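Long-range contacts in probable glutamine synthetase (Pseudomonas aeruginosa, PDB 4HPP), which belongs to the glutamine synthetase family, pairing an N-terminal beta domain with a larger catalytic domain that holds a magnesium ion and glutamic acid: residues G64-L69 against L96-G101; L249-G254 against K327-E332; V76-G81 against V164-Q169. All blocks are in the same frame, centred on the assembly; numbering follows the deposited sequence.

Interaction 1 (G64-L69 against L96-G101)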
ATOM      1  N   GLY A  64      20.062  41.938 -29.735  1.00 95.64           N
ATOM      2  CA  GLY A  64      20.022  42.241 -28.303  1.00 90.95           C
ATOM      3  C   GLY A  64      18.724  41.775 -27.684  1.00 91.99           C
ATOM      4  O   GLY A  64      17.671  41.905 -28.312  1.00102.83           O
ATOM      5  N   ASP A  65      18.806  41.227 -26.465  1.00 82.58           N
ATOM      6  CA  ASP A  65      17.642  40.700 -25.726  1.00 83.16           C
ATOM      7  C   ASP A  65      16.571  41.707 -25.154  1.00 77.65           C
ATOM      8  O   ASP A  65      16.812  42.909 -25.076  1.00 79.24           O
ATOM      9  CB  ASP A  65      18.070  39.606 -24.719  1.00 85.23           C
ATOM     10  CG  ASP A  65      19.093  40.084 -23.697  1.00 84.22           C
ATOM     11  OD1 ASP A  65      19.822  41.076 -23.949  1.00 78.37           O
ATOM     12  OD2 ASP A  65      19.170  39.426 -22.631  1.00 72.33           O
ATOM     13  N   LEU A  66      15.396  41.185 -24.788  1.00 67.13           N
ATOM     14  CA  LEU A  66      14.182  41.979 -24.536  1.00 59.80           C
ATOM     15  C   LEU A  66      13.731  41.977 -23.066  1.00 57.72           C
ATOM     16  O   LEU A  66      14.248  41.225 -22.250  1.00 56.21           O
ATOM     17  CB  LEU A  66      13.026  41.394 -25.362  1.00 56.55           C
ATOM     18  CG  LEU A  66      13.096  41.296 -26.883  1.00 57.37           C
ATOM     19  CD1 LEU A  66      12.136  40.256 -27.403  1.00 47.51           C
ATOM     20  CD2 LEU A  66      12.789  42.631 -27.513  1.00 51.73           C
ATOM     21  N   ARG A  67      12.718  42.795 -22.753  1.00 56.80           N
ATOM     22  CA  ARG A  67      12.037  42.727 -21.473  1.00 53.30           C
ATOM     23  C   ARG A  67      10.642  42.190 -21.678  1.00 52.29           C
ATOM     24  O   ARG A  67      10.008  42.570 -22.624  1.00 50.87           O
ATOM     25  CB  ARG A  67      11.889  44.094 -20.835  1.00 52.14           C
ATOM     26  CG  ARG A  67      13.171  44.816 -20.534  1.00 61.29           C
ATOM     27  CD  ARG A  67      14.166  43.962 -19.773  1.00 60.96           C
ATOM     28  NE  ARG A  67      13.681  43.528 -18.469  1.00 62.97           N
ATOM     29  CZ  ARG A  67      14.434  42.856 -17.607  1.00 60.77           C
ATOM     30  NH1 ARG A  67      15.689  42.574 -17.931  1.00 60.75           N
ATOM     31  NH2 ARG A  67      13.939  42.456 -16.441  1.00 57.40           N
ATOM     32  N   LEU A  68      10.195  41.318 -20.765  1.00 50.12           N
ATOM     33  CA  LEU A  68       8.846  40.813 -20.699  1.00 49.04           C
ATOM     34  C   LEU A  68       8.188  41.576 -19.559  1.00 50.73           C
ATOM     35  O   LEU A  68       8.488  41.336 -18.373  1.00 45.20           O
ATOM     36  CB  LEU A  68       8.828  39.310 -20.371  1.00 41.91           C
ATOM     37  CG  LEU A  68       7.423  38.690 -20.249  1.00 44.37           C
ATOM     38  CD1 LEU A  68       6.567  39.119 -21.446  1.00 47.30           C
ATOM     39  CD2 LEU A  68       7.386  37.162 -20.105  1.00 38.34           C
ATOM     40  N   LEU A  69       7.284  42.469 -19.930  1.00 48.63           N
ATOM     41  CA  LEU A  69       6.752  43.478 -19.012  1.00 52.73           C
ATOM     42  C   LEU A  69       5.323  43.115 -18.599  1.00 49.77           C
ATOM     43  O   LEU A  69       4.399  43.330 -19.376  1.00 53.14           O
ATOM     44  CB  LEU A  69       6.731  44.833 -19.725  1.00 54.68           C
ATOM     45  CG  LEU A  69       7.136  46.049 -18.891  1.00 58.18           C
ATOM     46  CD1 LEU A  69       8.595  45.935 -18.510  1.00 54.01           C
ATOM     47  CD2 LEU A  69       6.887  47.314 -19.698  1.00 54.71           C
ATOM     48  N   LEU A  96       6.211  42.083 -24.615  1.00 49.97           N
ATOM     49  CA  LEU A  96       7.646  42.143 -24.940  1.00 48.07           C
ATOM     50  C   LEU A  96       8.060  43.479 -25.534  1.00 53.72           C
ATOM     51  O   LEU A  96       7.427  43.989 -26.475  1.00 56.33           O
ATOM     52  CB  LEU A  96       8.000  41.046 -25.940  1.00 43.80           C
ATOM     53  CG  LEU A  96       7.850  39.600 -25.468  1.00 38.62           C
ATOM     54  CD1 LEU A  96       8.119  38.615 -26.599  1.00 44.29           C
ATOM     55  CD2 LEU A  96       8.826  39.301 -24.348  1.00 37.98           C
ATOM     56  N   VAL A  97       9.141  44.036 -24.999  1.00 53.76           N
ATOM     57  CA  VAL A  97       9.603  45.383 -25.372  1.00 58.38           C
ATOM     58  C   VAL A  97      11.117  45.374 -25.387  1.00 62.38           C
ATOM     59  O   VAL A  97      11.699  44.535 -24.723  1.00 66.82           O
ATOM     60  CB  VAL A  97       9.073  46.455 -24.389  1.00 52.39           C
ATOM     61  CG1 VAL A  97       7.565  46.386 -24.337  1.00 51.66           C
ATOM     62  CG2 VAL A  97       9.624  46.257 -22.972  1.00 48.04           C
ATOM     63  N   GLU A  98      11.747  46.276 -26.152  1.00 74.37           N
ATOM     64  CA  GLU A  98      13.231  46.426 -26.169  1.00 76.07           C
ATOM     65  C   GLU A  98      13.662  47.095 -24.861  1.00 79.85           C
ATOM     66  O   GLU A  98      12.780  47.537 -24.126  1.00 88.90           O
ATOM     67  CB  GLU A  98      13.667  47.191 -27.419  1.00 79.72           C
ATOM     68  CG  GLU A  98      13.801  46.299 -28.676  1.00 80.77           C
ATOM     69  CD  GLU A  98      12.902  46.725 -29.854  1.00 91.43           C
ATOM     70  OE1 GLU A  98      12.479  47.906 -29.914  1.00103.47           O
ATOM     71  OE2 GLU A  98      12.600  45.883 -30.739  1.00 85.82           O
ATOM     72  N   THR A  99      14.959  47.159 -24.516  1.00 84.97           N
ATOM     73  CA  THR A  99      15.342  47.535 -23.093  1.00 83.59           C
ATOM     74  C   THR A  99      14.957  48.947 -22.583  1.00 76.62           C
ATOM     75  O   THR A  99      14.874  49.171 -21.363  1.00 77.34           O
ATOM     76  CB  THR A  99      16.834  47.243 -22.713  1.00 89.51           C
ATOM     77  OG1 THR A  99      17.714  47.627 -23.776  1.00 92.00           O
ATOM     78  CG2 THR A  99      17.060  45.778 -22.393  1.00 72.61           C
ATOM     79  N   ASP A 100      14.725  49.866 -23.525  1.00 74.80           N
ATOM     80  CA  ASP A 100      14.356  51.284 -23.272  1.00 81.11           C
ATOM     81  C   ASP A 100      12.861  51.545 -23.020  1.00 86.16           C
ATOM     82  O   ASP A 100      12.497  52.650 -22.597  1.00 97.08           O
ATOM     83  CB  ASP A 100      14.798  52.172 -24.466  1.00 71.83           C
ATOM     84  CG  ASP A 100      14.475  51.537 -25.837  1.00 67.84           C
ATOM     85  OD1 ASP A 100      15.196  51.788 -26.806  1.00 69.47           O
ATOM     86  OD2 ASP A 100      13.511  50.768 -25.972  1.00 71.48           O
ATOM     87  N   GLY A 101      12.009  50.551 -23.306  1.00 84.51           N
ATOM     88  CA  GLY A 101      10.532  50.688 -23.257  1.00 81.17           C
ATOM     89  C   GLY A 101       9.811  50.447 -24.589  1.00 77.92           C
ATOM     90  O   GLY A 101       8.577  50.506 -24.667  1.00 74.90           O
TER
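R67 and V97 form a hydrogen-bonded antiparallel pair where strand 66-78 meets the end of strand 89-97, the two arms of a beta hairpin in the N-terminal domain. R67 N gives its hydrogen to V97 O over 2.8 Å in a nearly straight bond (172°), and V97 N returns one to R67 O at 2.9 Å. The same R67 O also takes a CA-H contact from L96 CA at 3.3 Å. L68 and L96, the neighbouring non-hydrogen-bonded pair, lie on the other face, where L68 CD1 meets L96 CD2 at 3.7 Å. A chi1 of 179° sets L68 CG beside its carbonyl carbon, from where the branch crosses L96 at a slant. Both leucines sit in the five-stranded mixed sheet of this domain, with F12 and C39 against L68 and W41 against L96. On the face of R67 and V97, V97 CG2 packs on R67 CB at 3.8 Å, while the arginine chain bends twice and turns away, its NE bonded to S37 O. Beyond the pair, L66 CB rests on V97 O at 3.5 Å and L66 CD2 on E98 CG at 4.0 Å. A type I turn from E98 to G101 then carries the chain off, with T99 CG2 3.9 Å from D65 O. A second subunit borders this end: its R308, a residue of the glutamic acid pocket, forms a salt bridge with D65, and its V318 packs on R67.

Interaction 2 (L249-G254 against K327-E332)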
ATOM      1  N   LEU A 249     -23.682  46.688 -32.700  1.00 72.21           N
ATOM      2  CA  LEU A 249     -23.589  47.323 -34.008  1.00 71.20           C
ATOM      3  C   LEU A 249     -23.514  46.268 -35.104  1.00 72.67           C
ATOM      4  O   LEU A 249     -23.472  46.590 -36.296  1.00 81.06           O
ATOM      5  CB  LEU A 249     -22.364  48.250 -34.077  1.00 75.03           C
ATOM      6  CG  LEU A 249     -22.244  49.528 -33.219  1.00 83.70           C
ATOM      7  CD1 LEU A 249     -20.784  49.953 -33.078  1.00 79.57           C
ATOM      8  CD2 LEU A 249     -23.062  50.694 -33.767  1.00 85.48           C
ATOM      9  N   LEU A 250     -23.503  45.006 -34.700  1.00 71.16           N
ATOM     10  CA  LEU A 250     -23.542  43.928 -35.655  1.00 64.69           C
ATOM     11  C   LEU A 250     -24.981  43.676 -36.056  1.00 69.96           C
ATOM     12  O   LEU A 250     -25.241  43.118 -37.127  1.00 69.09           O
ATOM     13  CB  LEU A 250     -22.996  42.648 -35.030  1.00 62.13           C
ATOM     14  CG  LEU A 250     -21.516  42.339 -35.243  1.00 74.87           C
ATOM     15  CD1 LEU A 250     -21.247  40.868 -34.980  1.00 65.00           C
ATOM     16  CD2 LEU A 250     -21.064  42.698 -36.658  1.00 65.01           C
ATOM     17  N   TYR A 251     -25.917  44.060 -35.189  1.00 68.26           N
ATOM     18  CA  TYR A 251     -27.282  43.540 -35.303  1.00 75.81           C
ATOM     19  C   TYR A 251     -28.415  44.554 -35.532  1.00 76.09           C
ATOM     20  O   TYR A 251     -28.495  45.590 -34.868  1.00 67.49           O
ATOM     21  CB  TYR A 251     -27.556  42.603 -34.134  1.00 76.42           C
ATOM     22  CG  TYR A 251     -28.968  42.541 -33.597  1.00 80.35           C
ATOM     23  CD1 TYR A 251     -29.441  43.510 -32.700  1.00 82.46           C
ATOM     24  CD2 TYR A 251     -29.812  41.471 -33.927  1.00 85.53           C
ATOM     25  CE1 TYR A 251     -30.729  43.437 -32.183  1.00 81.03           C
ATOM     26  CE2 TYR A 251     -31.097  41.383 -33.417  1.00 79.78           C
ATOM     27  CZ  TYR A 251     -31.543  42.371 -32.544  1.00 86.45           C
ATOM     28  OH  TYR A 251     -32.810  42.299 -32.033  1.00 92.02           O
ATOM     29  N   GLU A 252     -29.280  44.204 -36.486  1.00 81.71           N
ATOM     30  CA  GLU A 252     -30.395  45.026 -36.936  1.00 86.64           C
ATOM     31  C   GLU A 252     -31.589  44.181 -37.350  1.00 86.82           C
ATOM     32  O   GLU A 252     -31.617  43.681 -38.485  1.00 82.26           O
ATOM     33  CB  GLU A 252     -29.978  45.816 -38.156  1.00 90.57           C
ATOM     34  CG  GLU A 252     -29.739  47.291 -37.933  1.00 94.55           C
ATOM     35  CD  GLU A 252     -29.863  48.017 -39.248  1.00 95.25           C
ATOM     36  OE1 GLU A 252     -28.834  48.206 -39.940  1.00 80.81           O
ATOM     37  OE2 GLU A 252     -31.010  48.329 -39.620  1.00 96.11           O
ATOM     38  N   PRO A 253     -32.605  44.058 -36.460  1.00 90.57           N
ATOM     39  CA  PRO A 253     -33.787  43.247 -36.798  1.00 88.61           C
ATOM     40  C   PRO A 253     -34.284  43.602 -38.191  1.00 96.45           C
ATOM     41  O   PRO A 253     -34.031  44.717 -38.660  1.00101.21           O
ATOM     42  CB  PRO A 253     -34.831  43.676 -35.759  1.00 77.35           C
ATOM     43  CG  PRO A 253     -34.052  44.250 -34.625  1.00 81.81           C
ATOM     44  CD  PRO A 253     -32.787  44.817 -35.200  1.00 83.74           C
ATOM     45  N   GLY A 254     -34.951  42.673 -38.869  1.00 96.37           N
ATOM     46  CA  GLY A 254     -35.683  43.047 -40.082  1.00 99.14           C
ATOM     47  C   GLY A 254     -34.833  43.238 -41.325  1.00 89.12           C
ATOM     48  O   GLY A 254     -35.287  42.928 -42.429  1.00 98.70           O
ATOM     49  N   LYS A 327     -27.713  42.043 -27.655  1.00 88.94           N
ATOM     50  CA  LYS A 327     -26.514  41.953 -26.803  1.00 94.21           C
ATOM     51  C   LYS A 327     -25.875  40.557 -26.943  1.00 89.16           C
ATOM     52  O   LYS A 327     -24.658  40.410 -26.849  1.00 90.25           O
ATOM     53  CB  LYS A 327     -26.832  42.260 -25.315  1.00 88.41           C
ATOM     54  CG  LYS A 327     -26.832  43.747 -24.903  1.00 95.50           C
ATOM     55  CD  LYS A 327     -25.517  44.488 -25.203  1.00 97.37           C
ATOM     56  CE  LYS A 327     -24.960  45.280 -24.010  1.00 91.43           C
ATOM     57  NZ  LYS A 327     -25.748  46.481 -23.584  1.00 84.01           N
ATOM     58  N   GLN A 328     -26.704  39.544 -27.189  1.00 80.49           N
ATOM     59  CA  GLN A 328     -26.236  38.160 -27.288  1.00 83.99           C
ATOM     60  C   GLN A 328     -26.003  37.756 -28.749  1.00 86.86           C
ATOM     61  O   GLN A 328     -25.588  36.632 -29.037  1.00 83.05           O
ATOM     62  CB  GLN A 328     -27.223  37.199 -26.603  1.00 75.25           C
ATOM     63  CG  GLN A 328     -28.678  37.565 -26.849  1.00 74.33           C
ATOM     64  CD  GLN A 328     -29.626  36.384 -26.859  1.00 72.01           C
ATOM     65  OE1 GLN A 328     -29.390  35.399 -27.561  1.00 74.17           O
ATOM     66  NE2 GLN A 328     -30.743  36.501 -26.122  1.00 60.93           N
ATOM     67  N   TYR A 329     -26.272  38.681 -29.665  1.00 86.62           N
ATOM     68  CA  TYR A 329     -26.050  38.456 -31.086  1.00 68.05           C
ATOM     69  C   TYR A 329     -24.571  38.597 -31.412  1.00 68.56           C
ATOM     70  O   TYR A 329     -23.901  39.593 -31.048  1.00 60.30           O
ATOM     71  CB  TYR A 329     -26.838  39.458 -31.897  1.00 69.48           C
ATOM     72  CG  TYR A 329     -26.779  39.218 -33.377  1.00 71.51           C
ATOM     73  CD1 TYR A 329     -27.793  38.485 -34.031  1.00 73.26           C
ATOM     74  CD2 TYR A 329     -25.725  39.749 -34.138  1.00 67.09           C
ATOM     75  CE1 TYR A 329     -27.752  38.285 -35.405  1.00 72.33           C
ATOM     76  CE2 TYR A 329     -25.672  39.555 -35.504  1.00 75.27           C
ATOM     77  CZ  TYR A 329     -26.680  38.827 -36.132  1.00 74.58           C
ATOM     78  OH  TYR A 329     -26.578  38.660 -37.482  1.00 67.35           O
ATOM     79  N   ASN A 330     -24.061  37.588 -32.101  1.00 53.84           N
ATOM     80  CA  ASN A 330     -22.668  37.565 -32.393  1.00 57.14           C
ATOM     81  C   ASN A 330     -22.397  36.694 -33.601  1.00 55.08           C
ATOM     82  O   ASN A 330     -23.323  36.055 -34.138  1.00 60.88           O
ATOM     83  CB  ASN A 330     -21.855  37.128 -31.145  1.00 59.51           C
ATOM     84  CG  ASN A 330     -21.960  35.637 -30.855  1.00 66.78           C
ATOM     85  OD1 ASN A 330     -21.393  34.789 -31.580  1.00 69.97           O
ATOM     86  ND2 ASN A 330     -22.661  35.308 -29.781  1.00 54.87           N
ATOM     87  N   LEU A 331     -21.133  36.687 -34.012  1.00 47.72           N
ATOM     88  CA  LEU A 331     -20.648  35.828 -35.069  1.00 46.70           C
ATOM     89  C   LEU A 331     -19.494  34.933 -34.610  1.00 49.36           C
ATOM     90  O   LEU A 331     -18.463  35.378 -34.061  1.00 53.81           O
ATOM     91  CB  LEU A 331     -20.224  36.681 -36.274  1.00 56.60           C
ATOM     92  CG  LEU A 331     -21.353  37.398 -37.048  1.00 52.27           C
ATOM     93  CD1 LEU A 331     -20.989  38.838 -37.353  1.00 52.55           C
ATOM     94  CD2 LEU A 331     -21.574  36.647 -38.336  1.00 55.54           C
ATOM     95  N   GLU A 332     -19.665  33.669 -34.910  1.00 43.93           N
ATOM     96  CA  GLU A 332     -18.774  32.629 -34.554  1.00 44.96           C
ATOM     97  C   GLU A 332     -17.923  32.140 -35.752  1.00 54.61           C
ATOM     98  O   GLU A 332     -18.459  31.586 -36.737  1.00 52.58           O
ATOM     99  CB  GLU A 332     -19.625  31.498 -34.003  1.00 47.57           C
ATOM    100  CG  GLU A 332     -19.040  30.125 -34.192  1.00 54.88           C
ATOM    101  CD  GLU A 332     -19.604  29.125 -33.212  1.00 59.29           C
ATOM    102  OE1 GLU A 332     -19.304  29.214 -31.995  1.00 53.80           O
ATOM    103  OE2 GLU A 332     -20.329  28.235 -33.667  1.00 65.54           O
TER
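This is a buried apolar contact in the catalytic domain, where the loop between strand 235-243 and helix 261-281 lies against the start of strand 330-336. Y251 and Y329 carry much of it. Y251 CB sits over one face of the Y329 ring, offset toward the rim, in a CH-pi contact 3.7 Å from the ring centroid; its nearest ring atom is Y329 CD2, at 3.4 Å. The two rings themselves meet obliquely, planes at 43° and centroids 5.2 Å apart, with Y251 CD2 3.6 Å from Y329 CD1. With chi1 at -174°, the Y329 ring extends opposite its own backbone N and out toward the loop. L250 CB comes to 4.1 Å from Y329 CD2, and L250 CD2 packs against L331 CD1 at 3.9 Å. Around them, I314 of strand 312-315 touches both Y329 and L331, and P253 CD lies over a face of the Y251 ring. N330 points its CB away from the loop, and its OD1 is hydrogen-bonded to H238 ND1 of strand 235-243. Across the contact, cohesion therefore comes from a CB over one ring face, an oblique ring pair and aliphatic carbons, without the directional hold of polar bonds.

Interaction 3 (V76-G81 against V164-Q169)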
ATOM      1  N   VAL A  76      -3.554  36.451 -12.904  1.00 42.95           N
ATOM      2  CA  VAL A  76      -4.344  35.278 -12.548  1.00 47.05           C
ATOM      3  C   VAL A  76      -3.878  34.700 -11.225  1.00 47.80           C
ATOM      4  O   VAL A  76      -2.687  34.513 -11.032  1.00 60.67           O
ATOM      5  CB  VAL A  76      -4.291  34.209 -13.671  1.00 45.66           C
ATOM      6  CG1 VAL A  76      -4.995  32.917 -13.246  1.00 40.02           C
ATOM      7  CG2 VAL A  76      -5.031  34.774 -14.866  1.00 38.67           C
ATOM      8  N   ARG A  77      -4.817  34.435 -10.322  1.00 46.23           N
ATOM      9  CA  ARG A  77      -4.505  33.934  -8.996  1.00 49.17           C
ATOM     10  C   ARG A  77      -5.450  32.793  -8.748  1.00 46.32           C
ATOM     11  O   ARG A  77      -6.632  33.043  -8.518  1.00 48.37           O
ATOM     12  CB  ARG A  77      -4.823  34.991  -7.900  1.00 60.14           C
ATOM     13  CG  ARG A  77      -3.943  36.230  -7.691  1.00 57.32           C
ATOM     14  CD  ARG A  77      -3.787  36.329  -6.166  1.00 72.35           C
ATOM     15  NE  ARG A  77      -4.043  37.631  -5.501  1.00 91.39           N
ATOM     16  CZ  ARG A  77      -3.865  37.887  -4.182  1.00 97.87           C
ATOM     17  NH1 ARG A  77      -3.415  36.951  -3.328  1.00 83.96           N
ATOM     18  NH2 ARG A  77      -4.142  39.099  -3.692  1.00 94.88           N
ATOM     19  N   VAL A  78      -4.962  31.555  -8.763  1.00 42.76           N
ATOM     20  CA  VAL A  78      -5.786  30.414  -8.318  1.00 38.16           C
ATOM     21  C   VAL A  78      -5.105  29.930  -7.061  1.00 45.98           C
ATOM     22  O   VAL A  78      -4.004  29.347  -7.118  1.00 38.16           O
ATOM     23  CB  VAL A  78      -5.818  29.233  -9.333  1.00 39.69           C
ATOM     24  CG1 VAL A  78      -6.648  28.061  -8.798  1.00 30.48           C
ATOM     25  CG2 VAL A  78      -6.192  29.691 -10.780  1.00 32.35           C
ATOM     26  N   GLU A  79      -5.756  30.170  -5.921  1.00 45.07           N
ATOM     27  CA  GLU A  79      -5.152  29.891  -4.634  1.00 43.07           C
ATOM     28  C   GLU A  79      -5.280  28.432  -4.315  1.00 44.85           C
ATOM     29  O   GLU A  79      -4.390  27.842  -3.708  1.00 47.22           O
ATOM     30  CB  GLU A  79      -5.795  30.759  -3.551  1.00 43.00           C
ATOM     31  CG  GLU A  79      -5.652  32.261  -3.886  1.00 48.42           C
ATOM     32  CD  GLU A  79      -4.220  32.789  -3.676  1.00 46.75           C
ATOM     33  OE1 GLU A  79      -3.476  32.145  -2.913  1.00 52.51           O
ATOM     34  OE2 GLU A  79      -3.807  33.828  -4.275  1.00 49.14           O
ATOM     35  N   GLN A  80      -6.379  27.814  -4.724  1.00 44.88           N
ATOM     36  CA  GLN A  80      -6.549  26.416  -4.338  1.00 46.00           C
ATOM     37  C   GLN A  80      -7.086  25.563  -5.434  1.00 46.90           C
ATOM     38  O   GLN A  80      -8.053  25.960  -6.109  1.00 50.88           O
ATOM     39  CB  GLN A  80      -7.492  26.323  -3.185  1.00 54.04           C
ATOM     40  CG  GLN A  80      -6.759  26.233  -1.871  1.00 65.26           C
ATOM     41  CD  GLN A  80      -7.713  26.471  -0.752  1.00 68.69           C
ATOM     42  OE1 GLN A  80      -8.202  27.583  -0.601  1.00 77.76           O
ATOM     43  NE2 GLN A  80      -8.035  25.420  -0.000  1.00 68.09           N
ATOM     44  N   GLY A  81      -6.483  24.392  -5.609  1.00 43.74           N
ATOM     45  CA  GLY A  81      -7.010  23.446  -6.579  1.00 48.71           C
ATOM     46  C   GLY A  81      -7.253  22.122  -5.905  1.00 50.79           C
ATOM     47  O   GLY A  81      -7.196  22.034  -4.683  1.00 43.08           O
ATOM     48  N   VAL A 164     -14.272  24.327 -12.910  1.00 38.29           N
ATOM     49  CA  VAL A 164     -15.077  25.555 -12.759  1.00 39.46           C
ATOM     50  C   VAL A 164     -14.629  26.416 -11.576  1.00 36.64           C
ATOM     51  O   VAL A 164     -14.493  27.638 -11.677  1.00 39.42           O
ATOM     52  CB  VAL A 164     -16.598  25.226 -12.766  1.00 38.98           C
ATOM     53  CG1 VAL A 164     -17.429  26.459 -12.522  1.00 36.48           C
ATOM     54  CG2 VAL A 164     -16.943  24.661 -14.139  1.00 34.12           C
ATOM     55  N   SER A 165     -14.271  25.795 -10.483  1.00 43.88           N
ATOM     56  CA  SER A 165     -13.878  26.612  -9.335  1.00 40.42           C
ATOM     57  C   SER A 165     -12.543  27.267  -9.600  1.00 44.55           C
ATOM     58  O   SER A 165     -12.374  28.504  -9.417  1.00 51.32           O
ATOM     59  CB  SER A 165     -13.894  25.775  -8.092  1.00 41.90           C
ATOM     60  OG  SER A 165     -12.930  26.215  -7.201  1.00 40.39           O
ATOM     61  N   ALA A 166     -11.586  26.477 -10.087  1.00 53.28           N
ATOM     62  CA  ALA A 166     -10.284  27.050 -10.512  1.00 46.43           C
ATOM     63  C   ALA A 166     -10.421  28.194 -11.563  1.00 45.70           C
ATOM     64  O   ALA A 166      -9.830  29.267 -11.402  1.00 45.83           O
ATOM     65  CB  ALA A 166      -9.363  25.964 -10.980  1.00 39.77           C
ATOM     66  N   LEU A 167     -11.259  27.997 -12.583  1.00 42.95           N
ATOM     67  CA  LEU A 167     -11.488  29.043 -13.562  1.00 39.29           C
ATOM     68  C   LEU A 167     -12.187  30.244 -12.874  1.00 45.31           C
ATOM     69  O   LEU A 167     -11.751  31.392 -13.082  1.00 43.86           O
ATOM     70  CB  LEU A 167     -12.237  28.534 -14.792  1.00 35.86           C
ATOM     71  CG  LEU A 167     -11.588  27.409 -15.647  1.00 39.81           C
ATOM     72  CD1 LEU A 167     -12.631  26.700 -16.503  1.00 38.02           C
ATOM     73  CD2 LEU A 167     -10.413  27.848 -16.536  1.00 37.93           C
ATOM     74  N   ALA A 168     -13.209  30.009 -12.030  1.00 38.31           N
ATOM     75  CA  ALA A 168     -13.774  31.165 -11.221  1.00 36.65           C
ATOM     76  C   ALA A 168     -12.731  31.949 -10.447  1.00 37.21           C
ATOM     77  O   ALA A 168     -12.641  33.210 -10.622  1.00 31.84           O
ATOM     78  CB  ALA A 168     -14.934  30.783 -10.306  1.00 31.13           C
ATOM     79  N   GLN A 169     -11.918  31.226  -9.654  1.00 33.25           N
ATOM     80  CA  GLN A 169     -10.828  31.892  -8.948  1.00 32.21           C
ATOM     81  C   GLN A 169      -9.916  32.604  -9.892  1.00 38.13           C
ATOM     82  O   GLN A 169      -9.369  33.593  -9.538  1.00 41.04           O
ATOM     83  CB  GLN A 169      -9.946  30.931  -8.157  1.00 33.46           C
ATOM     84  CG  GLN A 169     -10.596  30.128  -7.040  1.00 29.38           C
ATOM     85  CD  GLN A 169      -9.661  29.093  -6.549  1.00 34.38           C
ATOM     86  OE1 GLN A 169      -8.500  29.414  -6.210  1.00 34.00           O
ATOM     87  NE2 GLN A 169     -10.080  27.790  -6.645  1.00 36.73           N
TER
HETATM   88  O   HOH W   1      -7.565  35.665 -10.280  1.00 50.47           O
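Strand 76-78 and helix 164-169 run at 139°, their axes 7.5 Å apart at closest, and the CA atoms come nearest at V78 and Q169. Q169 reaches over from the last turn of the helix, its chain extended beyond CG (chi2 170°), so that the terminal amide lies beside the backbone just past the strand. There Q80 is held at both backbone polar atoms: Q80 N gives to Q169 OE1 at 3.0 Å, on a lone pair and nearly straight (173°), and Q169 NE2 gives to Q80 O at 2.8 Å. This pair fixes the rotation of the amide; E79 N adds a weak bond to the same OE1. The helix of the catalytic domain takes hold of the loop that follows a strand of the N-terminal domain. V78 crosses the Q169 chain at about a right angle, with V78 CG1 3.5 Å from Q169 OE1 and 4.1 Å from A166 CB. A water extends the link, accepting from R77 N at 3.0 Å and donating to Q169 O at 2.8 Å. R77 NH1 forms a salt bridge with E79 OE2, whose stronger partner is R8. V208 and V212 pack on A166, L4 of a third subunit on Q169.

In the fold
Interactions 1 and 3 both use strand 66-78, about 12 Å apart between nearest atoms: interaction 1 pairs its start with strand 89-97 inside the N-terminal sheet, and interaction 3 ties its end to a helix of the catalytic domain. Both are partly buried and border other copies of the protein, a second subunit at interaction 1 and a third at interaction 3. Interaction 2 is buried, lies wholly in the catalytic domain and is touched by no other subunit; its centre is 40 Å from that of interaction 1. Backbone-to-backbone bonds dominate the first, aromatic and aliphatic packing the second, and a side-chain amide gripping backbone the third.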